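Local coordinates for protein cysteine S-methyltransferase NleE (Escherichia coli O157:H7, PDB 4R29) that probably methylates a zinc-finger cysteine in host TAB2 and TAB3, using S-adenosylmethionine as methyl donor, and so blocks NF-kappaB activation, at residues Phe84-Arg89 against Tyr204-Ile209; Arg107-Phe112 against Gly199-Tyr204; Lys134-Glu139 against Arg163-Tyr168; Ser190-Ala195 against Ser211-Ile216. The protein carries 1 engineered substitution. All coordinates share one frame; numbering follows the deposited sequence.

In the fold
From the N terminus, the loop 84-89 follows helix 59-76 and is met by 204-209 near the C terminus, so contact 1 closes a long loop. Contact 2 is nested inside it, joining the start of the edge strand 109-114 to the end of helix 186-201; the two share Tyr204. Contact 3 lies inside both, laying helix 155-181 on strand 131-137 of the same three-stranded antiparallel sheet. Contact 4 pairs the last two helices, 186-201 and 206-219, and crosses contacts 1 and 2 along the chain. Contacts 1, 2 and 4 touch S-adenosylmethionine, while contact 3 reaches contact 2 through Phe164.

Contact 1 (Phe84-Arg89 against Tyr204-Ile209); sequences FEPISR and YMPGEI. With SAM (S-adenosylmethionine), chain E.
One side of the S-adenosylmethionine pocket is formed where Arg89 of a loop meets Tyr204, just before helix 206-219, and Glu208 in its first turn. The carboxylate of Glu208 reaches back along an extended chain and takes two donors on its two oxygens: OE1 accepts the backbone N of Arg89 at 2.7 Å in a nearly straight bond (172°), and OE2 receives the hydroxyl OG of Ser88 at 2.8 Å through its syn lone pair. Two bonds thus fix the rotation of the carboxylate and hold the loop close to the helix. Arg89 CB sits over the centre of the Tyr204 ring, 4.0 Å from its centroid, a CH-pi contact. From there the arginine runs beside the tyrosine, bent at chi2 (74°), so that NH1 donates to Tyr204 OH at 3.1 Å in the guanidinium plane. That hydroxyl in turn donates to the carboxylate O of S-adenosylmethionine at 2.7 Å, while one face of the guanidinium meets the adenine at C2. Adenine N6 bonds weakly to Glu208 O. Farther out, Pro86 CB presses on Met205 CG at 3.4 Å, and Met205 CE folds against Ser88 CA at 3.6 Å. Met205 is the N-cap of helix 206-219, whose Ile209 leans on helix 186-201, while Ile87 rests on Arg107 in the loop before strand 109-114.

Contact 2 (Arg107-Phe112 against Gly199-Tyr204); sequences RPMGQF and GEIFSY. With SAM (S-adenosylmethionine), chain E.
Arg107 and Phe202 meet at the carboxylate of S-adenosylmethionine. The guanidinium receives it nearly edge-on, with NH1 donating to ligand O at 2.8 Å and NH2 to OXT at 2.6 Å. NH1 also donates to Phe202 O at 2.9 Å, a bond tilted 15° from the carbonyl plane. Gln111 holds the amino-acid end by its backbone: its N donates to OXT and its O accepts the ligand N at 2.6 Å. Ligand CB lies 3.8 Å above the Phe202 ring, offset toward its rim. In the second shell, Thr101 OG1 and Ser98 O accept hydrogen bonds from Arg107 NE and NH2 and hold the guanidinium's rotation, with Gly110 CA packed over one face. Met109, bent at chi2 (74°), brings SD obliquely to the Phe202 ring, 4.7 Å from its centroid, a Met-aromatic contact, with CE 3.4 Å from Phe202 CE1 and also touching Ile201 CD1. Water 1 bridges Met109 O, Ile201 O and Ser203 OG, and the Schellman motif at Ser203 turns the chain away from helix 186-201. Edge strand and helix end together frame the methionine half of the cofactor site in this Rossmann-like methyltransferase.

Contact 3 (Lys134-Glu139 against Arg163-Tyr168); sequences KIFPKE and RFIELY
Lys134 opens a strand-on-helix packing in the Rossmann-like fold: strand 134-137, at the edge of the three-stranded antiparallel sheet, carries helix 163-168 along it. The two short segments run almost parallel, their axes 19° apart and 11.5 Å at closest approach, a distance filled by side chains. Lys134 takes part through its aliphatic portion, CD touching Ile165 CD1 at 3.8 Å where the two chains cross at about a right angle. Two residues on, Phe136 points to the same side and provides the middle of the interface. Its CG lies between the backbone N and the carbonyl carbon (chi1 52°), which turns the ring up among three helix residues. Its edge bears on the face of Tyr168 in an offset edge-to-face pair, centroids 5.6 Å apart and planes at 61°, with CE2 of the phenylalanine 3.7 Å from CE2 of the tyrosine. At the neighbouring ring atom, Phe136 CZ approaches Phe164 CE2, edge against edge, at 4.3 Å, and CE1 meets Ile165 CG1. Phe164 is the link inward: it also packs on Met109 and Gln111 of strand 109-114 and on Ile201 of helix 186-201, and is buried, unlike the partly exposed Ile165 and Tyr168. Past the strand, Lys138 CG passes the tyrosine hydroxyl loosely. Glu139 then closes the contact from the loop, where its backbone N donates weakly to Tyr168 OH at 3.3 Å and its CB lies equally near, 3.3 Å from that same oxygen.

Contact 4 (Ser190-Ala195 against Ser211-Ile216); sequences SEMIIA and SYMKYI. With SAM (S-adenosylmethionine), chain E.
Tyr212 and Glu191 set two flat groups almost perpendicular, ring and carboxylate planes 88° apart. One face of the Tyr212 ring lies against the adenine of S-adenosylmethionine, with ligand C4 3.7 Å above the ring centre. At the ring edge sit Glu191 OE2 and Ala195 CB, the latter 3.6 Å from Tyr212 CE2. Tyr212 OH donates to Glu191 OE2 at 2.7 Å, meeting it on the anti side and 25° out of the carboxylate plane. The same oxygen accepts the ribose O2' at 2.5 Å, so one carboxylate oxygen fastens both the sugar and the ring that backs the base. Glu191 bends at chi2 to bring it there, and its OE1 makes a salt bridge with Lys171, which probably favours the charged form. Away from the ligand, the contact turns apolar: Ile216 CD1 touches Glu191 CB at 3.8 Å, Met192 CE passes Ile216 CG2, and Met213 folds so that SD reaches Ala195 CB at 3.7 Å and CE reaches Met192 SD. The two helices run antiparallel, crossing at -160° with axes 9.9 Å apart; helix 186-201 is sandwiched between helix 206-219 and helix 155-181, on which Ser190 and Ile194 pack.

Contact 1 (Phe84-Arg89 against Tyr204-Ile209)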
# COMPACT_ATOMS: atom_id res chain seq x y z
N PHE A 84 -1.18 5.10 -20.19
CA PHE A 84 -2.25 4.77 -19.27
C PHE A 84 -3.50 5.61 -19.49
O PHE A 84 -3.41 6.78 -19.88
CB PHE A 84 -1.79 4.93 -17.82
CG PHE A 84 -0.58 4.13 -17.47
CD1 PHE A 84 -0.69 2.78 -17.18
CD2 PHE A 84 0.66 4.73 -17.40
CE1 PHE A 84 0.42 2.04 -16.82
CE2 PHE A 84 1.79 3.98 -17.05
CZ PHE A 84 1.66 2.63 -16.76
N GLU A 85 -4.65 5.00 -19.21
CA GLU A 85 -5.93 5.69 -19.08
C GLU A 85 -6.38 5.65 -17.62
O GLU A 85 -6.11 4.68 -16.92
CB GLU A 85 -7.00 4.98 -19.92
CG GLU A 85 -6.90 5.17 -21.41
CD GLU A 85 -7.84 4.25 -22.17
OE1 GLU A 85 -8.78 3.70 -21.53
OE2 GLU A 85 -7.64 4.06 -23.39
N PRO A 86 -7.10 6.69 -17.17
CA PRO A 86 -7.65 6.73 -15.82
C PRO A 86 -8.55 5.54 -15.50
O PRO A 86 -9.35 5.11 -16.33
CB PRO A 86 -8.50 8.01 -15.83
CG PRO A 86 -7.85 8.87 -16.83
CD PRO A 86 -7.34 7.94 -17.90
N ILE A 87 -8.42 5.03 -14.29
CA ILE A 87 -9.29 3.99 -13.81
C ILE A 87 -10.34 4.67 -12.96
O ILE A 87 -10.19 5.84 -12.57
CB ILE A 87 -8.54 3.00 -12.88
CG1 ILE A 87 -7.92 3.76 -11.70
CG2 ILE A 87 -7.46 2.26 -13.64
CD1 ILE A 87 -7.61 2.90 -10.46
N SER A 88 -11.41 3.94 -12.67
CA SER A 88 -12.32 4.37 -11.64
C SER A 88 -11.74 4.02 -10.27
O SER A 88 -11.22 2.91 -10.06
CB SER A 88 -13.69 3.70 -11.79
OG SER A 88 -14.39 3.77 -10.57
N ARG A 89 -11.85 4.99 -9.37
CA ARG A 89 -11.56 4.82 -7.95
C ARG A 89 -12.15 3.51 -7.40
O ARG A 89 -11.57 2.89 -6.50
CB ARG A 89 -12.15 6.02 -7.19
CG ARG A 89 -12.69 5.69 -5.81
CD ARG A 89 -11.53 5.46 -4.87
NE ARG A 89 -11.95 5.00 -3.55
CZ ARG A 89 -11.10 4.56 -2.63
NH1 ARG A 89 -9.80 4.54 -2.89
NH2 ARG A 89 -11.56 4.15 -1.45
N TYR A 204 -7.08 8.22 -10.73
CA TYR A 204 -8.53 8.23 -10.67
C TYR A 204 -9.04 9.15 -11.77
O TYR A 204 -8.32 10.04 -12.23
CB TYR A 204 -9.03 8.74 -9.33
CG TYR A 204 -8.64 7.88 -8.16
CD1 TYR A 204 -8.19 6.59 -8.33
CD2 TYR A 204 -8.73 8.39 -6.86
CE1 TYR A 204 -7.83 5.81 -7.24
CE2 TYR A 204 -8.39 7.61 -5.77
CZ TYR A 204 -7.93 6.32 -5.97
OH TYR A 204 -7.60 5.57 -4.89
N MET A 205 -10.28 8.93 -12.19
CA MET A 205 -10.87 9.80 -13.18
C MET A 205 -11.13 11.21 -12.65
O MET A 205 -11.53 11.39 -11.50
CB MET A 205 -12.12 9.17 -13.77
CG MET A 205 -11.74 8.04 -14.73
SD MET A 205 -13.20 7.15 -15.21
CE MET A 205 -13.92 6.91 -13.57
N PRO A 206 -10.83 12.21 -13.48
CA PRO A 206 -10.94 13.63 -13.10
C PRO A 206 -12.28 13.93 -12.46
O PRO A 206 -12.32 14.69 -11.50
CB PRO A 206 -10.79 14.36 -14.44
CG PRO A 206 -9.95 13.44 -15.26
CD PRO A 206 -10.32 12.03 -14.85
N GLY A 207 -13.36 13.32 -12.96
CA GLY A 207 -14.68 13.45 -12.38
C GLY A 207 -14.80 12.91 -10.96
O GLY A 207 -15.45 13.52 -10.10
N GLU A 208 -14.20 11.75 -10.71
CA GLU A 208 -14.25 11.18 -9.36
C GLU A 208 -13.45 12.01 -8.36
O GLU A 208 -13.82 12.11 -7.19
CB GLU A 208 -13.75 9.75 -9.38
CG GLU A 208 -14.63 8.83 -10.22
CD GLU A 208 -14.10 7.43 -10.26
OE1 GLU A 208 -12.85 7.29 -10.23
OE2 GLU A 208 -14.91 6.47 -10.30
N ILE A 209 -12.36 12.61 -8.83
CA ILE A 209 -11.55 13.48 -7.99
C ILE A 209 -12.31 14.77 -7.62
O ILE A 209 -12.30 15.19 -6.45
CB ILE A 209 -10.20 13.82 -8.66
CG1 ILE A 209 -9.41 12.54 -9.02
CG2 ILE A 209 -9.39 14.75 -7.78
CD1 ILE A 209 -8.18 12.79 -9.94
N SAM E . -5.92 1.88 -2.36
CA SAM E . -6.02 3.13 -3.10
C SAM E . -5.29 3.06 -4.43
O SAM E . -5.58 3.85 -5.33
OXT SAM E . -4.38 2.22 -4.61
CB SAM E . -5.44 4.31 -2.32
CG SAM E . -6.29 4.76 -1.14
SD SAM E . -5.90 6.45 -0.56
CE SAM E . -7.16 6.50 0.74
C5' SAM E . -6.79 7.41 -1.80
C4' SAM E . -6.57 8.91 -1.57
O4' SAM E . -6.81 9.62 -2.77
C3' SAM E . -7.52 9.47 -0.52
O3' SAM E . -6.93 9.46 0.77
C2' SAM E . -7.79 10.87 -1.00
O2' SAM E . -6.86 11.70 -0.37
C1' SAM E . -7.47 10.85 -2.49
N9 SAM E . -8.65 10.85 -3.37
C8 SAM E . -8.89 11.73 -4.39
N7 SAM E . -10.05 11.41 -4.99
C5 SAM E . -10.56 10.32 -4.37
C6 SAM E . -11.71 9.58 -4.59
N6 SAM E . -12.55 9.92 -5.56
N1 SAM E . -11.98 8.50 -3.79
C2 SAM E . -11.09 8.15 -2.78
N3 SAM E . -9.94 8.88 -2.57
C4 SAM E . -9.68 9.95 -3.36

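Contact 2 (Arg107-Phe112 against Gly199-Tyr204)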
# COMPACT_ATOMS: atom_id res chain seq x y z
N ARG A 107 -2.50 0.89 -14.42
CA ARG A 107 -1.91 2.12 -13.91
C ARG A 107 -0.53 1.83 -13.32
O ARG A 107 -0.21 0.68 -13.03
CB ARG A 107 -2.83 2.78 -12.85
CG ARG A 107 -3.11 1.92 -11.63
CD ARG A 107 -3.93 2.67 -10.56
NE ARG A 107 -4.08 1.84 -9.36
CZ ARG A 107 -4.32 2.30 -8.14
NH1 ARG A 107 -4.46 3.61 -7.91
NH2 ARG A 107 -4.44 1.44 -7.13
N PRO A 108 0.29 2.87 -13.15
CA PRO A 108 1.66 2.67 -12.68
C PRO A 108 1.85 2.49 -11.16
O PRO A 108 2.87 1.94 -10.76
CB PRO A 108 2.39 3.94 -13.19
CG PRO A 108 1.32 4.98 -13.23
CD PRO A 108 0.07 4.24 -13.67
N MET A 109 0.94 2.97 -10.33
CA MET A 109 1.04 2.70 -8.89
C MET A 109 -0.26 2.72 -8.09
O MET A 109 -1.27 3.26 -8.53
CB MET A 109 2.18 3.48 -8.19
CG MET A 109 1.86 4.78 -7.56
SD MET A 109 0.93 4.88 -5.99
CE MET A 109 0.52 6.61 -6.21
N GLY A 110 -0.20 2.04 -6.96
CA GLY A 110 -1.31 1.92 -6.03
C GLY A 110 -0.74 1.82 -4.63
O GLY A 110 0.46 1.60 -4.46
N GLN A 111 -1.59 1.99 -3.63
CA GLN A 111 -1.15 1.96 -2.25
C GLN A 111 -2.23 1.23 -1.45
O GLN A 111 -3.41 1.41 -1.70
CB GLN A 111 -0.93 3.40 -1.72
CG GLN A 111 -0.64 3.50 -0.22
CD GLN A 111 -1.91 3.52 0.63
OE1 GLN A 111 -2.84 4.27 0.34
NE2 GLN A 111 -1.95 2.71 1.67
N PHE A 112 -1.82 0.36 -0.54
CA PHE A 112 -2.76 -0.35 0.32
C PHE A 112 -2.10 -0.63 1.67
O PHE A 112 -0.98 -0.21 1.89
CB PHE A 112 -3.28 -1.63 -0.37
CG PHE A 112 -2.20 -2.65 -0.69
CD1 PHE A 112 -1.45 -2.56 -1.87
CD2 PHE A 112 -1.95 -3.72 0.17
CE1 PHE A 112 -0.48 -3.50 -2.18
CE2 PHE A 112 -0.97 -4.68 -0.13
CZ PHE A 112 -0.23 -4.56 -1.31
N GLY A 199 -5.32 11.89 -5.87
CA GLY A 199 -6.23 11.35 -6.86
C GLY A 199 -5.54 11.21 -8.21
O GLY A 199 -5.62 10.18 -8.89
N GLU A 200 -4.82 12.26 -8.58
CA GLU A 200 -4.08 12.30 -9.83
C GLU A 200 -3.03 11.20 -9.93
O GLU A 200 -2.98 10.48 -10.92
CB GLU A 200 -3.49 13.70 -10.04
CG GLU A 200 -4.59 14.75 -10.20
CD GLU A 200 -4.08 16.18 -10.24
OE1 GLU A 200 -2.89 16.42 -9.98
OE2 GLU A 200 -4.88 17.08 -10.55
N ILE A 201 -2.20 11.05 -8.90
CA ILE A 201 -1.15 10.05 -8.98
C ILE A 201 -1.72 8.63 -8.89
O ILE A 201 -1.11 7.69 -9.38
CB ILE A 201 0.02 10.30 -7.98
CG1 ILE A 201 -0.46 10.29 -6.53
CG2 ILE A 201 0.74 11.63 -8.31
CD1 ILE A 201 0.70 10.27 -5.50
N PHE A 202 -2.90 8.48 -8.30
CA PHE A 202 -3.56 7.18 -8.29
C PHE A 202 -4.34 6.92 -9.57
O PHE A 202 -4.99 5.89 -9.69
CB PHE A 202 -4.49 7.03 -7.07
CG PHE A 202 -3.77 6.83 -5.76
CD1 PHE A 202 -2.82 5.83 -5.61
CD2 PHE A 202 -4.06 7.65 -4.67
CE1 PHE A 202 -2.18 5.64 -4.39
CE2 PHE A 202 -3.42 7.46 -3.45
CZ PHE A 202 -2.47 6.46 -3.32
N SER A 203 -4.29 7.85 -10.53
CA SER A 203 -4.96 7.66 -11.82
C SER A 203 -6.48 7.64 -11.76
O SER A 203 -7.12 7.08 -12.63
CB SER A 203 -4.51 6.36 -12.50
OG SER A 203 -3.12 6.36 -12.74
N TYR A 204 -7.08 8.22 -10.73
CA TYR A 204 -8.53 8.23 -10.67
C TYR A 204 -9.04 9.15 -11.77
O TYR A 204 -8.32 10.04 -12.23
CB TYR A 204 -9.03 8.74 -9.33
CG TYR A 204 -8.64 7.88 -8.16
CD1 TYR A 204 -8.19 6.59 -8.33
CD2 TYR A 204 -8.73 8.39 -6.86
CE1 TYR A 204 -7.83 5.81 -7.24
CE2 TYR A 204 -8.39 7.61 -5.77
CZ TYR A 204 -7.93 6.32 -5.97
OH TYR A 204 -7.60 5.57 -4.89
N SAM E . -5.92 1.88 -2.36
CA SAM E . -6.02 3.13 -3.10
C SAM E . -5.29 3.06 -4.43
O SAM E . -5.58 3.85 -5.33
OXT SAM E . -4.38 2.22 -4.61
CB SAM E . -5.44 4.31 -2.32
CG SAM E . -6.29 4.76 -1.14
SD SAM E . -5.90 6.45 -0.56
CE SAM E . -7.16 6.50 0.74
C5' SAM E . -6.79 7.41 -1.80
C4' SAM E . -6.57 8.91 -1.57
O4' SAM E . -6.81 9.62 -2.77
C3' SAM E . -7.52 9.47 -0.52
O3' SAM E . -6.93 9.46 0.77
C2' SAM E . -7.79 10.87 -1.00
O2' SAM E . -6.86 11.70 -0.37
C1' SAM E . -7.47 10.85 -2.49
N9 SAM E . -8.65 10.85 -3.37
C8 SAM E . -8.89 11.73 -4.39
N7 SAM E . -10.05 11.41 -4.99
C5 SAM E . -10.56 10.32 -4.37
C6 SAM E . -11.71 9.58 -4.59
N6 SAM E . -12.55 9.92 -5.56
N1 SAM E . -11.98 8.50 -3.79
C2 SAM E . -11.09 8.15 -2.78
N3 SAM E . -9.94 8.88 -2.57
C4 SAM E . -9.68 9.95 -3.36
O HOH W 1 -1.38 5.21 -10.53

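Contact 3 (Lys134-Glu139 against Arg163-Tyr168)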
# COMPACT_ATOMS: atom_id res chain seq x y z
N LYS A 134 7.26 -0.39 -2.04
CA LYS A 134 7.87 0.38 -0.97
C LYS A 134 7.02 0.20 0.28
O LYS A 134 5.80 0.42 0.25
CB LYS A 134 8.01 1.86 -1.34
CG LYS A 134 9.05 2.13 -2.43
CD LYS A 134 9.14 3.63 -2.81
CE LYS A 134 10.25 3.92 -3.83
NZ LYS A 134 11.60 4.07 -3.19
N ILE A 135 7.64 -0.26 1.37
CA ILE A 135 6.89 -0.63 2.57
C ILE A 135 7.37 0.18 3.76
O ILE A 135 8.57 0.43 3.90
CB ILE A 135 7.08 -2.12 2.92
CG1 ILE A 135 6.73 -3.00 1.72
CG2 ILE A 135 6.24 -2.49 4.15
CD1 ILE A 135 7.19 -4.46 1.85
N PHE A 136 6.44 0.61 4.60
CA PHE A 136 6.79 1.29 5.85
C PHE A 136 5.64 1.28 6.84
O PHE A 136 4.48 1.14 6.45
CB PHE A 136 7.24 2.72 5.60
CG PHE A 136 6.29 3.53 4.77
CD1 PHE A 136 6.33 3.46 3.38
CD2 PHE A 136 5.36 4.35 5.37
CE1 PHE A 136 5.46 4.20 2.61
CE2 PHE A 136 4.47 5.10 4.59
CZ PHE A 136 4.53 5.02 3.21
N PRO A 137 5.97 1.41 8.14
CA PRO A 137 4.96 1.41 9.21
C PRO A 137 3.91 2.50 9.00
O PRO A 137 4.24 3.59 8.57
CB PRO A 137 5.79 1.73 10.47
CG PRO A 137 7.19 1.30 10.14
CD PRO A 137 7.34 1.60 8.66
N LYS A 138 2.66 2.21 9.32
CA LYS A 138 1.64 3.23 9.25
C LYS A 138 1.84 4.20 10.40
O LYS A 138 2.02 3.78 11.55
CB LYS A 138 0.24 2.66 9.33
CG LYS A 138 -0.83 3.75 9.29
CD LYS A 138 -2.17 3.22 8.78
CE LYS A 138 -3.30 4.24 8.96
NZ LYS A 138 -2.82 5.66 8.86
N GLU A 139 1.83 5.48 10.05
CA GLU A 139 1.73 6.57 11.02
C GLU A 139 0.65 6.25 12.05
O GLU A 139 -0.43 5.76 11.71
CB GLU A 139 1.36 7.85 10.27
CG GLU A 139 1.18 9.08 11.14
CD GLU A 139 2.49 9.54 11.74
OE1 GLU A 139 3.51 8.82 11.57
OE2 GLU A 139 2.50 10.61 12.37
N ARG A 163 6.31 10.39 -5.25
CA ARG A 163 5.40 11.50 -5.08
C ARG A 163 4.32 11.20 -4.03
O ARG A 163 3.92 12.06 -3.26
CB ARG A 163 4.76 11.86 -6.42
CG ARG A 163 3.82 13.06 -6.38
CD ARG A 163 4.64 14.31 -6.19
NE ARG A 163 3.84 15.53 -6.26
CZ ARG A 163 4.12 16.64 -5.58
NH1 ARG A 163 5.17 16.68 -4.77
NH2 ARG A 163 3.35 17.71 -5.71
N PHE A 164 3.87 9.96 -3.97
CA PHE A 164 2.93 9.59 -2.93
C PHE A 164 3.53 9.77 -1.54
O PHE A 164 2.89 10.29 -0.65
CB PHE A 164 2.46 8.15 -3.10
CG PHE A 164 1.75 7.61 -1.90
CD1 PHE A 164 0.43 7.94 -1.66
CD2 PHE A 164 2.42 6.80 -0.99
CE1 PHE A 164 -0.23 7.45 -0.53
CE2 PHE A 164 1.77 6.30 0.14
CZ PHE A 164 0.44 6.63 0.36
N ILE A 165 4.77 9.32 -1.37
CA ILE A 165 5.43 9.40 -0.07
C ILE A 165 5.59 10.85 0.40
O ILE A 165 5.41 11.16 1.59
CB ILE A 165 6.77 8.65 -0.11
CG1 ILE A 165 6.52 7.15 -0.34
CG2 ILE A 165 7.55 8.87 1.19
CD1 ILE A 165 7.80 6.35 -0.58
N GLU A 166 5.91 11.74 -0.54
CA GLU A 166 5.94 13.18 -0.26
C GLU A 166 4.58 13.70 0.17
O GLU A 166 4.48 14.42 1.17
CB GLU A 166 6.38 13.96 -1.48
CG GLU A 166 7.80 13.71 -1.89
CD GLU A 166 8.10 14.33 -3.24
OE1 GLU A 166 9.10 13.93 -3.87
OE2 GLU A 166 7.33 15.22 -3.67
N LEU A 167 3.54 13.36 -0.59
CA LEU A 167 2.21 13.83 -0.23
C LEU A 167 1.80 13.20 1.10
O LEU A 167 1.27 13.86 1.97
CB LEU A 167 1.19 13.53 -1.33
CG LEU A 167 1.47 14.20 -2.69
CD1 LEU A 167 0.48 13.79 -3.76
CD2 LEU A 167 1.48 15.72 -2.52
N TYR A 168 2.09 11.92 1.26
CA TYR A 168 1.77 11.24 2.51
C TYR A 168 2.46 11.89 3.72
O TYR A 168 1.87 12.00 4.79
CB TYR A 168 2.17 9.78 2.44
CG TYR A 168 1.89 9.02 3.70
CD1 TYR A 168 0.61 8.53 3.95
CD2 TYR A 168 2.88 8.77 4.63
CE1 TYR A 168 0.33 7.82 5.10
CE2 TYR A 168 2.62 8.06 5.79
CZ TYR A 168 1.34 7.59 6.01
OH TYR A 168 1.04 6.88 7.15

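Contact 4 (Ser190-Ala195 against Ser211-Ile216)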
# COMPACT_ATOMS: atom_id res chain seq x y z
N SER A 190 -6.40 18.32 6.13
CA SER A 190 -5.19 17.81 5.50
C SER A 190 -5.55 17.17 4.16
O SER A 190 -4.78 17.25 3.21
CB SER A 190 -4.43 16.83 6.42
OG SER A 190 -5.10 15.59 6.54
N GLU A 191 -6.73 16.57 4.08
CA GLU A 191 -7.25 16.10 2.79
C GLU A 191 -7.42 17.24 1.79
O GLU A 191 -7.18 17.05 0.59
CB GLU A 191 -8.59 15.38 2.95
CG GLU A 191 -8.49 13.96 3.52
CD GLU A 191 -7.60 13.05 2.68
OE1 GLU A 191 -6.43 12.86 3.06
OE2 GLU A 191 -8.06 12.51 1.67
N MET A 192 -7.88 18.40 2.24
CA MET A 192 -8.11 19.49 1.30
C MET A 192 -6.76 19.86 0.69
O MET A 192 -6.68 20.27 -0.46
CB MET A 192 -8.77 20.69 1.98
CG MET A 192 -9.04 21.88 1.05
SD MET A 192 -10.22 21.53 -0.31
CE MET A 192 -11.83 21.78 0.46
N ILE A 193 -5.69 19.68 1.46
CA ILE A 193 -4.36 20.07 1.00
C ILE A 193 -3.77 19.11 -0.06
O ILE A 193 -3.14 19.55 -1.03
CB ILE A 193 -3.36 20.18 2.18
CG1 ILE A 193 -3.89 21.09 3.30
CG2 ILE A 193 -2.01 20.62 1.68
CD1 ILE A 193 -3.75 22.55 3.03
N ILE A 194 -3.96 17.81 0.13
CA ILE A 194 -3.26 16.86 -0.75
C ILE A 194 -4.14 15.90 -1.56
O ILE A 194 -3.62 15.13 -2.37
CB ILE A 194 -2.22 16.04 0.03
CG1 ILE A 194 -2.84 15.46 1.30
CG2 ILE A 194 -1.00 16.90 0.36
CD1 ILE A 194 -3.55 14.16 1.10
N ALA A 195 -5.45 15.95 -1.36
CA ALA A 195 -6.32 14.90 -1.89
C ALA A 195 -6.36 14.89 -3.43
O ALA A 195 -6.30 13.84 -4.03
CB ALA A 195 -7.74 14.98 -1.30
N SER A 211 -15.52 15.10 -7.52
CA SER A 211 -16.56 14.68 -6.61
C SER A 211 -16.00 14.47 -5.18
O SER A 211 -16.69 14.73 -4.20
CB SER A 211 -17.25 13.44 -7.16
OG SER A 211 -18.09 12.86 -6.19
N TYR A 212 -14.75 14.01 -5.07
CA TYR A 212 -14.17 13.81 -3.74
C TYR A 212 -13.81 15.15 -3.07
O TYR A 212 -14.01 15.32 -1.87
CB TYR A 212 -12.96 12.88 -3.79
CG TYR A 212 -12.34 12.57 -2.44
CD1 TYR A 212 -12.78 11.51 -1.66
CD2 TYR A 212 -11.31 13.35 -1.94
CE1 TYR A 212 -12.20 11.22 -0.43
CE2 TYR A 212 -10.72 13.07 -0.72
CZ TYR A 212 -11.16 12.01 0.03
OH TYR A 212 -10.57 11.77 1.24
N MET A 213 -13.31 16.10 -3.85
CA MET A 213 -13.00 17.42 -3.33
C MET A 213 -14.27 18.11 -2.86
O MET A 213 -14.25 18.80 -1.85
CB MET A 213 -12.28 18.28 -4.38
CG MET A 213 -10.93 17.73 -4.82
SD MET A 213 -9.94 17.09 -3.44
CE MET A 213 -9.43 18.62 -2.63
N LYS A 214 -15.38 17.90 -3.56
CA LYS A 214 -16.66 18.46 -3.11
C LYS A 214 -17.14 17.84 -1.79
O LYS A 214 -17.65 18.55 -0.92
CB LYS A 214 -17.75 18.36 -4.18
CG LYS A 214 -19.15 18.62 -3.63
CD LYS A 214 -19.90 19.75 -4.37
CE LYS A 214 -19.42 21.18 -3.98
NZ LYS A 214 -19.92 21.68 -2.65
N TYR A 215 -16.97 16.53 -1.65
CA TYR A 215 -17.22 15.86 -0.37
C TYR A 215 -16.35 16.42 0.78
O TYR A 215 -16.86 16.69 1.88
CB TYR A 215 -17.02 14.35 -0.53
CG TYR A 215 -16.83 13.61 0.78
CD1 TYR A 215 -17.92 13.14 1.52
CD2 TYR A 215 -15.56 13.37 1.26
CE1 TYR A 215 -17.73 12.46 2.73
CE2 TYR A 215 -15.35 12.71 2.46
CZ TYR A 215 -16.42 12.26 3.19
OH TYR A 215 -16.14 11.59 4.36
N ILE A 216 -15.05 16.59 0.54
CA ILE A 216 -14.16 17.20 1.53
C ILE A 216 -14.60 18.64 1.84
O ILE A 216 -14.67 19.06 3.00
CB ILE A 216 -12.68 17.22 1.04
CG1 ILE A 216 -12.11 15.79 0.95
CG2 ILE A 216 -11.81 18.13 1.93
CD1 ILE A 216 -12.29 14.95 2.24
N SAM E . -5.92 1.88 -2.36
CA SAM E . -6.02 3.13 -3.10
C SAM E . -5.29 3.06 -4.43
O SAM E . -5.58 3.85 -5.33
OXT SAM E . -4.38 2.22 -4.61
CB SAM E . -5.44 4.31 -2.32
CG SAM E . -6.29 4.76 -1.14
SD SAM E . -5.90 6.45 -0.56
CE SAM E . -7.16 6.50 0.74
C5' SAM E . -6.79 7.41 -1.80
C4' SAM E . -6.57 8.91 -1.57
O4' SAM E . -6.81 9.62 -2.77
C3' SAM E . -7.52 9.47 -0.52
O3' SAM E . -6.93 9.46 0.77
C2' SAM E . -7.79 10.87 -1.00
O2' SAM E . -6.86 11.70 -0.37
C1' SAM E . -7.47 10.85 -2.49
N9 SAM E . -8.65 10.85 -3.37
C8 SAM E . -8.89 11.73 -4.39
N7 SAM E . -10.05 11.41 -4.99
C5 SAM E . -10.56 10.32 -4.37
C6 SAM E . -11.71 9.58 -4.59
N6 SAM E . -12.55 9.92 -5.56
N1 SAM E . -11.98 8.50 -3.79
C2 SAM E . -11.09 8.15 -2.78
N3 SAM E . -9.94 8.88 -2.57
C4 SAM E . -9.68 9.95 -3.36